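Local structure of PTS-dependent dihydroxyacetone kinase operon regulatory protein (Escherichia coli, 4LRZ) at residues Leu26-Arg29 with Glu30-Asn33; Asn88-Pro91 with Gln92-Gln95; Gly101-Asp104 with Gly105-Cys108; Asp133-Lys137 with Gln138-Asn142. The protein activates transcription of the dhaKLM operon from a sigma-70 promoter and represses its own expression, this chain being its N-terminal, probably sensory, region with GAF and PAS domains. All coordinates share one frame; numbering follows the deposited sequence.

Contact 1 of 4, residues Leu26-Arg29 with Glu30-Asn33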
ATOM      1  N   LEU F  26     -30.256  26.034  14.722  1.00 55.61           N
ATOM      2  CA  LEU F  26     -30.835  25.014  15.611  1.00 54.43           C
ATOM      3  C   LEU F  26     -30.195  24.839  16.973  1.00 52.37           C
ATOM      4  O   LEU F  26     -30.442  23.842  17.647  1.00 51.90           O
ATOM      5  CB  LEU F  26     -30.662  23.644  14.972  1.00 54.57           C
ATOM      6  CG  LEU F  26     -31.390  23.300  13.693  1.00 57.85           C
ATOM      7  CD1 LEU F  26     -30.589  22.153  13.044  1.00 59.16           C
ATOM      8  CD2 LEU F  26     -32.860  22.947  13.984  1.00 59.30           C
ATOM      9  N   MET F  27     -29.352  25.763  17.372  1.00 50.47           N
ATOM     10  CA  MET F  27     -28.382  25.432  18.378  1.00 48.96           C
ATOM     11  C   MET F  27     -27.918  26.740  19.001  1.00 47.78           C
ATOM     12  O   MET F  27     -27.823  27.768  18.329  1.00 47.14           O
ATOM     13  CB  MET F  27     -27.195  24.725  17.673  1.00 48.68           C
ATOM     14  CG  MET F  27     -26.744  23.331  18.178  1.00 51.04           C
ATOM     15  SD  MET F  27     -25.122  22.739  17.416  1.00 54.17           S
ATOM     16  CE  MET F  27     -25.657  22.862  15.706  1.00 46.21           C
ATOM     17  N   LYS F  28     -27.595  26.689  20.281  1.00 46.97           N
ATOM     18  CA  LYS F  28     -27.082  27.858  20.991  1.00 47.15           C
ATOM     19  C   LYS F  28     -25.636  27.623  21.438  1.00 46.17           C
ATOM     20  O   LYS F  28     -25.236  26.489  21.709  1.00 44.48           O
ATOM     21  CB  LYS F  28     -27.981  28.173  22.187  1.00 47.61           C
ATOM     22  CG  LYS F  28     -29.445  28.336  21.789  1.00 50.07           C
ATOM     23  CD  LYS F  28     -30.388  27.662  22.779  1.00 54.34           C
ATOM     24  CE  LYS F  28     -31.150  28.673  23.673  1.00 59.12           C
ATOM     25  NZ  LYS F  28     -31.648  28.002  24.941  1.00 60.29           N
ATOM     26  N   ARG F  29     -24.877  28.715  21.519  1.00 46.76           N
ATOM     27  CA  ARG F  29     -23.485  28.714  21.944  1.00 47.10           C
ATOM     28  C   ARG F  29     -23.267  28.257  23.389  1.00 47.17           C
ATOM     29  O   ARG F  29     -22.228  27.673  23.702  1.00 46.50           O
ATOM     30  CB  ARG F  29     -22.851  30.093  21.702  1.00 48.28           C
ATOM     31  CG  ARG F  29     -22.721  30.447  20.199  1.00 51.52           C
ATOM     32  CD  ARG F  29     -22.007  31.767  19.929  1.00 56.70           C
ATOM     33  NE  ARG F  29     -20.785  31.633  19.116  1.00 63.00           N
ATOM     34  CZ  ARG F  29     -19.606  31.200  19.570  1.00 66.20           C
ATOM     35  NH1 ARG F  29     -19.485  30.817  20.845  1.00 68.35           N
ATOM     36  NH2 ARG F  29     -18.548  31.129  18.760  1.00 64.29           N
ATOM     37  N   GLU F  30     -24.217  28.498  24.281  1.00 47.77           N
ATOM     38  CA  GLU F  30     -23.916  28.226  25.699  1.00 48.47           C
ATOM     39  C   GLU F  30     -24.434  26.905  26.227  1.00 46.76           C
ATOM     40  O   GLU F  30     -24.179  26.587  27.364  1.00 47.00           O
ATOM     41  CB  GLU F  30     -24.362  29.358  26.642  1.00 50.11           C
ATOM     42  CG  GLU F  30     -24.764  30.659  25.950  1.00 56.71           C
ATOM     43  CD  GLU F  30     -25.973  30.467  25.039  1.00 61.75           C
ATOM     44  OE1 GLU F  30     -26.938  29.785  25.477  1.00 62.30           O
ATOM     45  OE2 GLU F  30     -25.937  30.985  23.891  1.00 64.06           O
ATOM     46  N   THR F  31     -25.180  26.146  25.438  1.00 45.62           N
ATOM     47  CA  THR F  31     -25.769  24.931  25.986  1.00 45.33           C
ATOM     48  C   THR F  31     -24.826  23.757  25.832  1.00 45.25           C
ATOM     49  O   THR F  31     -24.006  23.715  24.895  1.00 44.47           O
ATOM     50  CB  THR F  31     -27.120  24.585  25.356  1.00 46.02           C
ATOM     51  OG1 THR F  31     -26.999  24.610  23.924  1.00 45.93           O
ATOM     52  CG2 THR F  31     -28.255  25.598  25.844  1.00 46.18           C
ATOM     53  N   TRP F  32     -24.936  22.812  26.762  1.00 45.13           N
ATOM     54  CA  TRP F  32     -24.185  21.563  26.697  1.00 44.65           C
ATOM     55  C   TRP F  32     -24.921  20.563  27.542  1.00 44.91           C
ATOM     56  O   TRP F  32     -25.353  20.878  28.648  1.00 45.94           O
ATOM     57  CB  TRP F  32     -22.737  21.736  27.205  1.00 44.60           C
ATOM     58  CG  TRP F  32     -21.803  20.593  26.850  1.00 44.75           C
ATOM     59  CD1 TRP F  32     -21.484  19.519  27.636  1.00 44.96           C
ATOM     60  CD2 TRP F  32     -21.070  20.419  25.619  1.00 43.51           C
ATOM     61  NE1 TRP F  32     -20.587  18.692  26.982  1.00 44.68           N
ATOM     62  CE2 TRP F  32     -20.315  19.216  25.745  1.00 43.50           C
ATOM     63  CE3 TRP F  32     -20.954  21.172  24.439  1.00 39.95           C
ATOM     64  CZ2 TRP F  32     -19.480  18.731  24.722  1.00 40.16           C
ATOM     65  CZ3 TRP F  32     -20.112  20.687  23.416  1.00 42.25           C
ATOM     66  CH2 TRP F  32     -19.385  19.477  23.575  1.00 40.27           C
ATOM     67  N   ASN F  33     -25.082  19.360  27.007  1.00 44.60           N
ATOM     68  CA  ASN F  33     -25.746  18.305  27.726  1.00 44.92           C
ATOM     69  C   ASN F  33     -25.085  16.960  27.533  1.00 44.56           C
ATOM     70  O   ASN F  33     -24.050  16.844  26.925  1.00 44.81           O
ATOM     71  CB  ASN F  33     -27.204  18.213  27.305  1.00 45.16           C
ATOM     72  CG  ASN F  33     -28.134  18.024  28.495  1.00 46.96           C
ATOM     73  OD1 ASN F  33     -28.186  16.946  29.097  1.00 47.98           O
ATOM     74  ND2 ASN F  33     -28.871  19.070  28.835  1.00 44.65           N
TER
HETATM   75  O   HOH W   1     -21.599  25.276  25.177  1.00 33.00           O

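Contact 2 of 4, residues Asn88-Pro91 with Gln92-Gln95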
ATOM      1  N   ASN F  88      -7.198   7.042  22.752  1.00 37.84           N
ATOM      2  CA  ASN F  88      -6.021   6.713  23.548  1.00 39.77           C
ATOM      3  C   ASN F  88      -5.247   7.981  23.771  1.00 39.91           C
ATOM      4  O   ASN F  88      -5.704   9.041  23.319  1.00 39.79           O
ATOM      5  CB  ASN F  88      -5.162   5.591  22.920  1.00 40.26           C
ATOM      6  CG  ASN F  88      -4.474   6.034  21.677  1.00 41.99           C
ATOM      7  OD1 ASN F  88      -3.264   5.861  21.510  1.00 48.19           O
ATOM      8  ND2 ASN F  88      -5.222   6.631  20.795  1.00 43.18           N
ATOM      9  N   GLY F  89      -4.121   7.900  24.493  1.00 39.93           N
ATOM     10  CA  GLY F  89      -3.382   9.104  24.867  1.00 39.44           C
ATOM     11  C   GLY F  89      -3.291   9.271  26.383  1.00 40.86           C
ATOM     12  O   GLY F  89      -3.274   8.298  27.133  1.00 40.66           O
ATOM     13  N   ASP F  90      -3.224  10.507  26.839  1.00 40.95           N
ATOM     14  CA  ASP F  90      -2.990  10.758  28.242  1.00 43.53           C
ATOM     15  C   ASP F  90      -4.239  10.516  29.097  1.00 43.51           C
ATOM     16  O   ASP F  90      -5.289  11.118  28.851  1.00 43.11           O
ATOM     17  CB  ASP F  90      -2.483  12.185  28.430  1.00 44.32           C
ATOM     18  CG  ASP F  90      -2.482  12.605  29.870  1.00 46.70           C
ATOM     19  OD1 ASP F  90      -1.696  12.052  30.652  1.00 53.20           O
ATOM     20  OD2 ASP F  90      -3.261  13.500  30.228  1.00 49.27           O
ATOM     21  N   PRO F  91      -4.121   9.638  30.098  1.00 44.54           N
ATOM     22  CA  PRO F  91      -5.213   9.263  31.034  1.00 45.38           C
ATOM     23  C   PRO F  91      -6.052  10.459  31.557  1.00 46.05           C
ATOM     24  O   PRO F  91      -7.315  10.488  31.409  1.00 46.00           O
ATOM     25  CB  PRO F  91      -4.477   8.536  32.173  1.00 47.19           C
ATOM     26  CG  PRO F  91      -3.185   7.991  31.532  1.00 46.16           C
ATOM     27  CD  PRO F  91      -2.854   8.904  30.361  1.00 45.02           C
ATOM     28  N   GLN F  92      -5.370  11.455  32.108  1.00 46.70           N
ATOM     29  CA  GLN F  92      -6.025  12.675  32.586  1.00 47.14           C
ATOM     30  C   GLN F  92      -6.821  13.420  31.488  1.00 44.87           C
ATOM     31  O   GLN F  92      -7.950  13.895  31.713  1.00 43.62           O
ATOM     32  CB  GLN F  92      -4.997  13.605  33.226  1.00 48.69           C
ATOM     33  CG  GLN F  92      -5.579  14.952  33.769  1.00 55.06           C
ATOM     34  CD  GLN F  92      -4.475  15.958  34.161  1.00 63.34           C
ATOM     35  OE1 GLN F  92      -4.156  16.118  35.342  1.00 67.05           O
ATOM     36  NE2 GLN F  92      -3.877  16.611  33.163  1.00 64.03           N
ATOM     37  N   THR F  93      -6.234  13.526  30.302  1.00 43.34           N
ATOM     38  CA  THR F  93      -6.873  14.268  29.239  1.00 41.80           C
ATOM     39  C   THR F  93      -8.120  13.478  28.817  1.00 41.13           C
ATOM     40  O   THR F  93      -9.190  14.041  28.676  1.00 41.16           O
ATOM     41  CB  THR F  93      -5.869  14.593  28.119  1.00 41.41           C
ATOM     42  OG1 THR F  93      -4.744  15.269  28.695  1.00 42.57           O
ATOM     43  CG2 THR F  93      -6.452  15.481  27.076  1.00 39.66           C
ATOM     44  N   LEU F  94      -7.983  12.169  28.706  1.00 41.39           N
ATOM     45  CA  LEU F  94      -9.091  11.273  28.417  1.00 41.12           C
ATOM     46  C   LEU F  94     -10.168  11.339  29.470  1.00 42.74           C
ATOM     47  O   LEU F  94     -11.351  11.283  29.114  1.00 41.72           O
ATOM     48  CB  LEU F  94      -8.638   9.833  28.276  1.00 40.33           C
ATOM     49  CG  LEU F  94      -7.844   9.609  26.991  1.00 41.67           C
ATOM     50  CD1 LEU F  94      -7.108   8.240  26.970  1.00 39.57           C
ATOM     51  CD2 LEU F  94      -8.775   9.810  25.791  1.00 36.45           C
ATOM     52  N   GLN F  95      -9.801  11.475  30.745  1.00 44.33           N
ATOM     53  CA  GLN F  95     -10.867  11.659  31.720  1.00 46.47           C
ATOM     54  C   GLN F  95     -11.570  13.012  31.575  1.00 45.40           C
ATOM     55  O   GLN F  95     -12.788  13.053  31.694  1.00 45.57           O
ATOM     56  CB  GLN F  95     -10.485  11.311  33.189  1.00 48.68           C
ATOM     57  CG  GLN F  95      -9.745  12.386  34.005  1.00 55.05           C
ATOM     58  CD  GLN F  95     -10.620  13.518  34.612  1.00 60.55           C
ATOM     59  OE1 GLN F  95     -11.860  13.430  34.661  1.00 63.04           O
ATOM     60  NE2 GLN F  95      -9.950  14.588  35.096  1.00 61.39           N
TER

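Contact 3 of 4, residues Gly101-Asp104 with Gly105-Cys108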
ATOM      1  N   GLY F 101     -18.472  14.387  27.985  1.00 42.59           N
ATOM      2  CA  GLY F 101     -19.287  13.499  27.136  1.00 41.64           C
ATOM      3  C   GLY F 101     -18.614  12.719  26.001  1.00 41.57           C
ATOM      4  O   GLY F 101     -19.284  11.934  25.272  1.00 41.27           O
ATOM      5  N   PHE F 102     -17.307  12.891  25.816  1.00 39.84           N
ATOM      6  CA  PHE F 102     -16.658  12.192  24.722  1.00 38.70           C
ATOM      7  C   PHE F 102     -16.173  10.824  25.202  1.00 39.34           C
ATOM      8  O   PHE F 102     -15.223  10.749  25.947  1.00 40.21           O
ATOM      9  CB  PHE F 102     -15.477  12.991  24.195  1.00 38.73           C
ATOM     10  CG  PHE F 102     -15.822  14.345  23.631  1.00 36.59           C
ATOM     11  CD1 PHE F 102     -15.501  15.491  24.326  1.00 35.06           C
ATOM     12  CD2 PHE F 102     -16.409  14.464  22.386  1.00 34.72           C
ATOM     13  CE1 PHE F 102     -15.770  16.768  23.798  1.00 35.56           C
ATOM     14  CE2 PHE F 102     -16.681  15.723  21.846  1.00 34.92           C
ATOM     15  CZ  PHE F 102     -16.363  16.880  22.564  1.00 35.86           C
ATOM     16  N   ASN F 103     -16.842   9.750  24.790  1.00 39.76           N
ATOM     17  CA  ASN F 103     -16.516   8.388  25.182  1.00 39.77           C
ATOM     18  C   ASN F 103     -16.590   7.581  23.913  1.00 39.23           C
ATOM     19  O   ASN F 103     -16.972   8.102  22.890  1.00 38.90           O
ATOM     20  CB  ASN F 103     -17.572   7.853  26.148  1.00 40.96           C
ATOM     21  CG  ASN F 103     -17.631   8.629  27.438  1.00 43.55           C
ATOM     22  OD1 ASN F 103     -16.683   8.602  28.248  1.00 46.72           O
ATOM     23  ND2 ASN F 103     -18.743   9.334  27.650  1.00 46.42           N
ATOM     24  N   ASP F 104     -16.247   6.298  23.977  1.00 39.80           N
ATOM     25  CA  ASP F 104     -16.503   5.388  22.861  1.00 39.42           C
ATOM     26  C   ASP F 104     -17.993   5.445  22.521  1.00 38.35           C
ATOM     27  O   ASP F 104     -18.839   5.397  23.406  1.00 38.20           O
ATOM     28  CB  ASP F 104     -16.133   3.946  23.207  1.00 39.88           C
ATOM     29  CG  ASP F 104     -14.649   3.730  23.330  1.00 42.41           C
ATOM     30  OD1 ASP F 104     -14.283   2.648  23.806  1.00 45.40           O
ATOM     31  OD2 ASP F 104     -13.847   4.619  22.992  1.00 44.66           O
ATOM     32  N   GLY F 105     -18.292   5.549  21.235  1.00 37.10           N
ATOM     33  CA  GLY F 105     -19.681   5.690  20.768  1.00 36.01           C
ATOM     34  C   GLY F 105     -20.357   7.049  20.774  1.00 35.70           C
ATOM     35  O   GLY F 105     -21.489   7.145  20.282  1.00 36.91           O
ATOM     36  N   THR F 106     -19.737   8.086  21.347  1.00 34.70           N
ATOM     37  CA  THR F 106     -20.289   9.444  21.295  1.00 34.12           C
ATOM     38  C   THR F 106     -20.218   9.942  19.849  1.00 34.08           C
ATOM     39  O   THR F 106     -19.147   9.831  19.207  1.00 34.18           O
ATOM     40  CB  THR F 106     -19.439  10.392  22.142  1.00 34.51           C
ATOM     41  OG1 THR F 106     -19.571  10.042  23.518  1.00 36.04           O
ATOM     42  CG2 THR F 106     -19.852  11.866  21.977  1.00 32.07           C
ATOM     43  N   TYR F 107     -21.333  10.456  19.339  1.00 33.20           N
ATOM     44  CA  TYR F 107     -21.379  11.134  18.034  1.00 34.31           C
ATOM     45  C   TYR F 107     -21.013  12.603  18.181  1.00 33.53           C
ATOM     46  O   TYR F 107     -21.493  13.270  19.082  1.00 34.31           O
ATOM     47  CB  TYR F 107     -22.786  11.043  17.415  1.00 34.97           C
ATOM     48  CG  TYR F 107     -23.234   9.650  17.090  1.00 35.19           C
ATOM     49  CD1 TYR F 107     -22.926   9.095  15.859  1.00 36.50           C
ATOM     50  CD2 TYR F 107     -24.004   8.891  18.007  1.00 38.08           C
ATOM     51  CE1 TYR F 107     -23.361   7.823  15.511  1.00 37.03           C
ATOM     52  CE2 TYR F 107     -24.451   7.603  17.683  1.00 38.21           C
ATOM     53  CZ  TYR F 107     -24.097   7.075  16.414  1.00 38.86           C
ATOM     54  OH  TYR F 107     -24.465   5.826  16.012  1.00 40.34           O
ATOM     55  N   CYS F 108     -20.198  13.102  17.268  1.00 32.84           N
ATOM     56  CA  CYS F 108     -19.617  14.431  17.360  1.00 32.05           C
ATOM     57  C   CYS F 108     -19.981  15.254  16.139  1.00 31.78           C
ATOM     58  O   CYS F 108     -19.287  16.259  15.821  1.00 31.05           O
ATOM     59  CB  CYS F 108     -18.075  14.325  17.402  1.00 32.78           C
ATOM     60  SG  CYS F 108     -17.447  13.322  18.739  1.00 35.62           S
TER

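Contact 4 of 4, residues Asp133-Lys137 with Gln138-Asn142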
ATOM      1  N   ASP F 133     -12.338  29.877  20.742  1.00 41.47           N
ATOM      2  CA  ASP F 133     -13.647  30.427  20.370  1.00 44.02           C
ATOM      3  C   ASP F 133     -14.007  30.366  18.873  1.00 43.51           C
ATOM      4  O   ASP F 133     -15.051  30.905  18.476  1.00 43.46           O
ATOM      5  CB  ASP F 133     -13.848  31.851  20.954  1.00 45.57           C
ATOM      6  CG  ASP F 133     -12.881  32.894  20.381  1.00 49.20           C
ATOM      7  OD1 ASP F 133     -11.776  32.549  19.887  1.00 53.00           O
ATOM      8  OD2 ASP F 133     -13.228  34.098  20.458  1.00 53.71           O
ATOM      9  N   GLN F 134     -13.168  29.703  18.059  1.00 41.90           N
ATOM     10  CA  GLN F 134     -13.642  29.225  16.733  1.00 40.62           C
ATOM     11  C   GLN F 134     -14.718  28.153  16.923  1.00 39.76           C
ATOM     12  O   GLN F 134     -15.525  27.925  16.021  1.00 39.86           O
ATOM     13  CB  GLN F 134     -12.518  28.599  15.878  1.00 39.61           C
ATOM     14  CG  GLN F 134     -11.352  29.510  15.551  1.00 39.22           C
ATOM     15  CD  GLN F 134     -10.214  28.752  14.840  1.00 38.68           C
ATOM     16  OE1 GLN F 134      -9.818  27.671  15.271  1.00 39.37           O
ATOM     17  NE2 GLN F 134      -9.706  29.309  13.751  1.00 38.10           N
ATOM     18  N   HIS F 135     -14.692  27.459  18.066  1.00 38.76           N
ATOM     19  CA  HIS F 135     -15.696  26.447  18.364  1.00 38.86           C
ATOM     20  C   HIS F 135     -17.059  27.140  18.633  1.00 39.62           C
ATOM     21  O   HIS F 135     -17.116  28.179  19.288  1.00 39.64           O
ATOM     22  CB  HIS F 135     -15.282  25.578  19.555  1.00 37.55           C
ATOM     23  CG  HIS F 135     -14.131  24.650  19.260  1.00 39.10           C
ATOM     24  ND1 HIS F 135     -12.897  24.776  19.860  1.00 37.18           N
ATOM     25  CD2 HIS F 135     -14.036  23.578  18.437  1.00 37.70           C
ATOM     26  CE1 HIS F 135     -12.080  23.858  19.380  1.00 37.88           C
ATOM     27  NE2 HIS F 135     -12.756  23.105  18.533  1.00 39.36           N
ATOM     28  N   PHE F 136     -18.150  26.567  18.137  1.00 40.24           N
ATOM     29  CA  PHE F 136     -19.469  27.176  18.379  1.00 41.05           C
ATOM     30  C   PHE F 136     -19.845  27.142  19.865  1.00 41.19           C
ATOM     31  O   PHE F 136     -20.226  28.157  20.449  1.00 42.56           O
ATOM     32  CB  PHE F 136     -20.523  26.493  17.526  1.00 41.21           C
ATOM     33  CG  PHE F 136     -21.878  27.166  17.566  1.00 44.00           C
ATOM     34  CD1 PHE F 136     -22.143  28.291  16.758  1.00 44.51           C
ATOM     35  CD2 PHE F 136     -22.898  26.674  18.395  1.00 42.56           C
ATOM     36  CE1 PHE F 136     -23.395  28.909  16.771  1.00 45.40           C
ATOM     37  CE2 PHE F 136     -24.168  27.294  18.400  1.00 42.26           C
ATOM     38  CZ  PHE F 136     -24.400  28.411  17.596  1.00 44.12           C
ATOM     39  N   LYS F 137     -19.712  25.971  20.465  1.00 41.14           N
ATOM     40  CA  LYS F 137     -20.046  25.714  21.861  1.00 41.80           C
ATOM     41  C   LYS F 137     -18.979  26.224  22.782  1.00 42.63           C
ATOM     42  O   LYS F 137     -17.815  25.855  22.627  1.00 42.21           O
ATOM     43  CB  LYS F 137     -20.166  24.205  22.090  1.00 40.81           C
ATOM     44  CG  LYS F 137     -21.267  23.568  21.307  1.00 40.18           C
ATOM     45  CD  LYS F 137     -22.595  24.137  21.699  1.00 40.06           C
ATOM     46  CE  LYS F 137     -23.700  23.124  21.504  1.00 39.93           C
ATOM     47  NZ  LYS F 137     -24.981  23.551  22.168  1.00 40.37           N
ATOM     48  N   GLN F 138     -19.389  27.029  23.767  1.00 43.98           N
ATOM     49  CA  GLN F 138     -18.474  27.609  24.766  1.00 45.60           C
ATOM     50  C   GLN F 138     -17.714  26.573  25.584  1.00 44.79           C
ATOM     51  O   GLN F 138     -16.616  26.854  26.074  1.00 45.20           O
ATOM     52  CB  GLN F 138     -19.220  28.540  25.733  1.00 46.96           C
ATOM     53  CG  GLN F 138     -19.430  29.954  25.187  1.00 51.34           C
ATOM     54  CD  GLN F 138     -20.571  30.737  25.893  1.00 56.67           C
ATOM     55  OE1 GLN F 138     -20.962  30.440  27.037  1.00 58.29           O
ATOM     56  NE2 GLN F 138     -21.098  31.746  25.196  1.00 58.17           N
ATOM     57  N   VAL F 139     -18.305  25.395  25.752  1.00 44.02           N
ATOM     58  CA  VAL F 139     -17.675  24.343  26.544  1.00 44.05           C
ATOM     59  C   VAL F 139     -16.332  23.920  25.914  1.00 43.35           C
ATOM     60  O   VAL F 139     -15.403  23.523  26.628  1.00 44.23           O
ATOM     61  CB  VAL F 139     -18.664  23.157  26.784  1.00 43.63           C
ATOM     62  CG1 VAL F 139     -17.927  21.866  27.090  1.00 43.66           C
ATOM     63  CG2 VAL F 139     -19.602  23.516  27.925  1.00 45.15           C
ATOM     64  N   LEU F 140     -16.212  24.089  24.598  1.00 42.02           N
ATOM     65  CA  LEU F 140     -14.996  23.713  23.871  1.00 41.38           C
ATOM     66  C   LEU F 140     -13.929  24.799  23.754  1.00 42.06           C
ATOM     67  O   LEU F 140     -12.879  24.552  23.157  1.00 41.45           O
ATOM     68  CB  LEU F 140     -15.347  23.152  22.482  1.00 39.57           C
ATOM     69  CG  LEU F 140     -16.223  21.883  22.494  1.00 38.92           C
ATOM     70  CD1 LEU F 140     -16.455  21.358  21.083  1.00 36.10           C
ATOM     71  CD2 LEU F 140     -15.649  20.761  23.398  1.00 33.36           C
ATOM     72  N   TRP F 141     -14.169  25.975  24.333  1.00 43.14           N
ATOM     73  CA  TRP F 141     -13.217  27.095  24.204  1.00 44.94           C
ATOM     74  C   TRP F 141     -11.854  26.834  24.863  1.00 44.49           C
ATOM     75  O   TRP F 141     -10.885  27.501  24.555  1.00 44.69           O
ATOM     76  CB  TRP F 141     -13.820  28.404  24.707  1.00 46.29           C
ATOM     77  CG  TRP F 141     -14.934  28.979  23.792  1.00 52.05           C
ATOM     78  CD1 TRP F 141     -15.556  28.348  22.735  1.00 53.01           C
ATOM     79  CD2 TRP F 141     -15.553  30.281  23.888  1.00 56.06           C
ATOM     80  NE1 TRP F 141     -16.498  29.171  22.176  1.00 54.93           N
ATOM     81  CE2 TRP F 141     -16.523  30.360  22.857  1.00 56.53           C
ATOM     82  CE3 TRP F 141     -15.382  31.384  24.749  1.00 59.14           C
ATOM     83  CZ2 TRP F 141     -17.324  31.504  22.658  1.00 60.00           C
ATOM     84  CZ3 TRP F 141     -16.187  32.530  24.557  1.00 61.00           C
ATOM     85  CH2 TRP F 141     -17.142  32.576  23.519  1.00 60.94           C
ATOM     86  N   ASN F 142     -11.803  25.862  25.758  1.00 43.85           N
ATOM     87  CA  ASN F 142     -10.549  25.449  26.358  1.00 45.47           C
ATOM     88  C   ASN F 142      -9.759  24.430  25.563  1.00 43.71           C
ATOM     89  O   ASN F 142      -8.655  24.114  25.953  1.00 44.91           O
ATOM     90  CB  ASN F 142     -10.811  24.907  27.758  1.00 46.50           C
ATOM     91  CG  ASN F 142     -11.295  25.964  28.655  1.00 50.10           C
ATOM     92  OD1 ASN F 142     -12.458  25.953  29.062  1.00 55.65           O
ATOM     93  ND2 ASN F 142     -10.444  26.967  28.900  1.00 51.86           N
TER

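Contact 1 of 4, residues Leu26-Arg29 with Glu30-Asn33
The carbonyl oxygen of Lys-28 shows how one backbone acceptor can serve two donors when a chain bends sharply. From within the bend it takes a weak hydrogen bond from the hydroxyl of Thr-31, OG1 lying 3.4 Å from Lys-28 O; from outside it receives the ammonium group of Lys-137. That hydroxyl is brought inward because OG1 stands between the backbone N and the carbonyl carbon of its own residue (chi1 50°). Between Lys-28 and Thr-31, the backbone angles of Arg-29 and Glu-30 are close to those of a type I turn. A water bridges the bend as well, donating to Arg-29 O at 2.9 Å and to Thr-31 O at 2.9 Å. The carboxylate of Glu-30 folds back over the residues before it. Its CG nearly eclipses the backbone N, and a further bend at chi2 (63°) sets OE1 3.8 Å from Lys-28 CB and OE2 3.9 Å from Arg-29 CB. These are van der Waals contacts; the charged ends of Lys-28 and Glu-30 stay apart, NZ to OE1 being 5.1 Å, so any attraction there is probably modest. The guanidinium of Arg-29 leads away from the bend and makes cation-pi contacts with Trp-20 and Phe-136. The bend lies at the surface, in the loop joining helix 14-26 to helix 40-49, and is docked on the loop between strands 128-131 and 143-151, while Trp-32 reaches Leu-100 O just beyond helix 91-99.

Contact 2 of 4, residues Asn88-Pro91 with Gln92-Gln95
Asp-90 and Thr-93 form a worked case of helix N-capping, in which a side chain supplies the acceptor that the first turn of a helix lacks. Both donors of Thr-93 are met by one oxygen: its backbone N is 3.0 Å from Asp-90 OD2, and its hydroxyl OG1 is 2.8 Å from the same atom. The two bonds arrive differently. The hydroxyl uses the anti lone pair of OD2, whereas the amide comes from above the carboxylate plane, with an N-H...O angle of 141°. The side chains of Asp-90 and Thr-93 cross at about a right angle, and the carboxylate can turn back over the helix end because CG lies anti to the backbone N (chi1 168°). Two bonds on OD2 should hold the group against rotation, and the nearby helix N-terminus would probably favour its negative charge. Regular helix bonding takes over at once: Leu-94 N donates to Asp-90 O at 2.9 Å and nearly straight, and Gln-95 N donates to Pro-91 O at 2.8 Å. Pro-91, in the first turn, has no amide hydrogen that would need an acceptor. Apolar cover comes from Leu-94, whose CD1 lies 3.7 Å from Asn-88 C and 3.8 Å from Gly-89 O. The cap thus marks the passage from strand 84-89, an outermost strand of the GAF domain's antiparallel sheet, into helix 91-99. Asn-88 and Asp-90 pair through their backbones with Leu-75 and Cys-73, Leu-94 touches Ala-74 of strand 74-79, and Trp-65 of helix 51-66 packs against Asp-90.

Contact 3 of 4, residues Gly101-Asp104 with Gly105-Cys108
Thr-106 OG1 works in both directions: it donates to Gly-101 O at 2.6 Å and accepts from Asn-103 N at 3.0 Å, tying together a Schellman motif and the type II beta turn that follows it. Gly-101 ends helix 91-99 with positive phi, and the turn runs from Asn-103 to Thr-106. The donor bond to Gly-101 O lies in the carbonyl plane, and the accepted one is fairly straight (160°). With OG1 anti to its carbonyl carbon (chi1 -67°), the hydroxyl faces back across the turn. The turn's own closing bond, Thr-106 N to Asn-103 O, is longer at 3.2 Å, its donor sitting above the carbonyl plane. Gly-105 takes the third position with phi 82°, a conformation that suits glycine in a type II turn. The side-chain amide of Asn-103 is hydrogen-bonded through OD1 to Ser-98 OG, back in the helix.

Outward from these bonds, the buried loop packs within the GAF domain. Phe-102 and Cys-108 both touch Ile-113 and Leu-118, and they also meet each other in a sulfur-aromatic contact: Cys-108 SG lies at the edge of the Phe-102 ring, 4.0 Å from both CD2 and CE2.

Contact 4 of 4, residues Asp133-Lys137 with Gln138-Asn142
The indole of Trp-141 lies across Asp-133, a worked example of a tryptophan pinning a loop. From CB, a first torsion of -71° places CG anti to the carbonyl carbon, 3.9 Å from Asp-133 CA, and a chi2 of only 11° turns the ring over Asp-133. CD1 comes within 3.4 Å of Lys-137 O. NE1 donates to His-135 O at 3.1 Å, the oxygen tilted 19° from the ring plane. Beyond it, CE2 rests 3.6 Å from Asp-133 CB, a carbon that CD2 meets at 3.7 Å and CE3 and CZ2 more loosely. Asp-133 CA stands almost directly above the five-membered ring, a CH-pi contact, while Gln-138 CG packs near the rim of the opposite face.

Leu-140 CB sits over one face of the His-135 ring, 4.1 Å from its centroid, in a second CH-pi contact. Leu-140 N donates a hydrogen bond to Lys-137 O, and a hydrogen bond between His-135 ND1 and Ala-132 O probably helps to set the imidazole's turn. With both faces of the indole packed and its N-H engaged, rotation of the ring should be restrained, and the alpha hydrogen of Asp-133, polarised by flanking peptide groups, probably suits the pi system.

How the contacts relate
Contacts 1 and 2 lie at the surface, contact 4 is partly buried, and contact 3 is buried. Contacts 1 and 4 dock loop on loop, their centres about 11 Å apart, with Arg-29 O and Gln-138 N probably hydrogen-bonded. Contacts 2 and 3 instead belong to the two ends of helix 91-99, one capping its start and the other following its close. Threonine hydroxyls serve contacts 1, 2 and 3 alike, joined by a water or a carboxylate at the surface and a sulfur-aromatic contact inside; contact 4 relies on CH-pi packing and an indole N-H. Phe-102 of contact 3 is the apolar meeting point, touching Trp-32 of contact 1 and Leu-140 of contact 4.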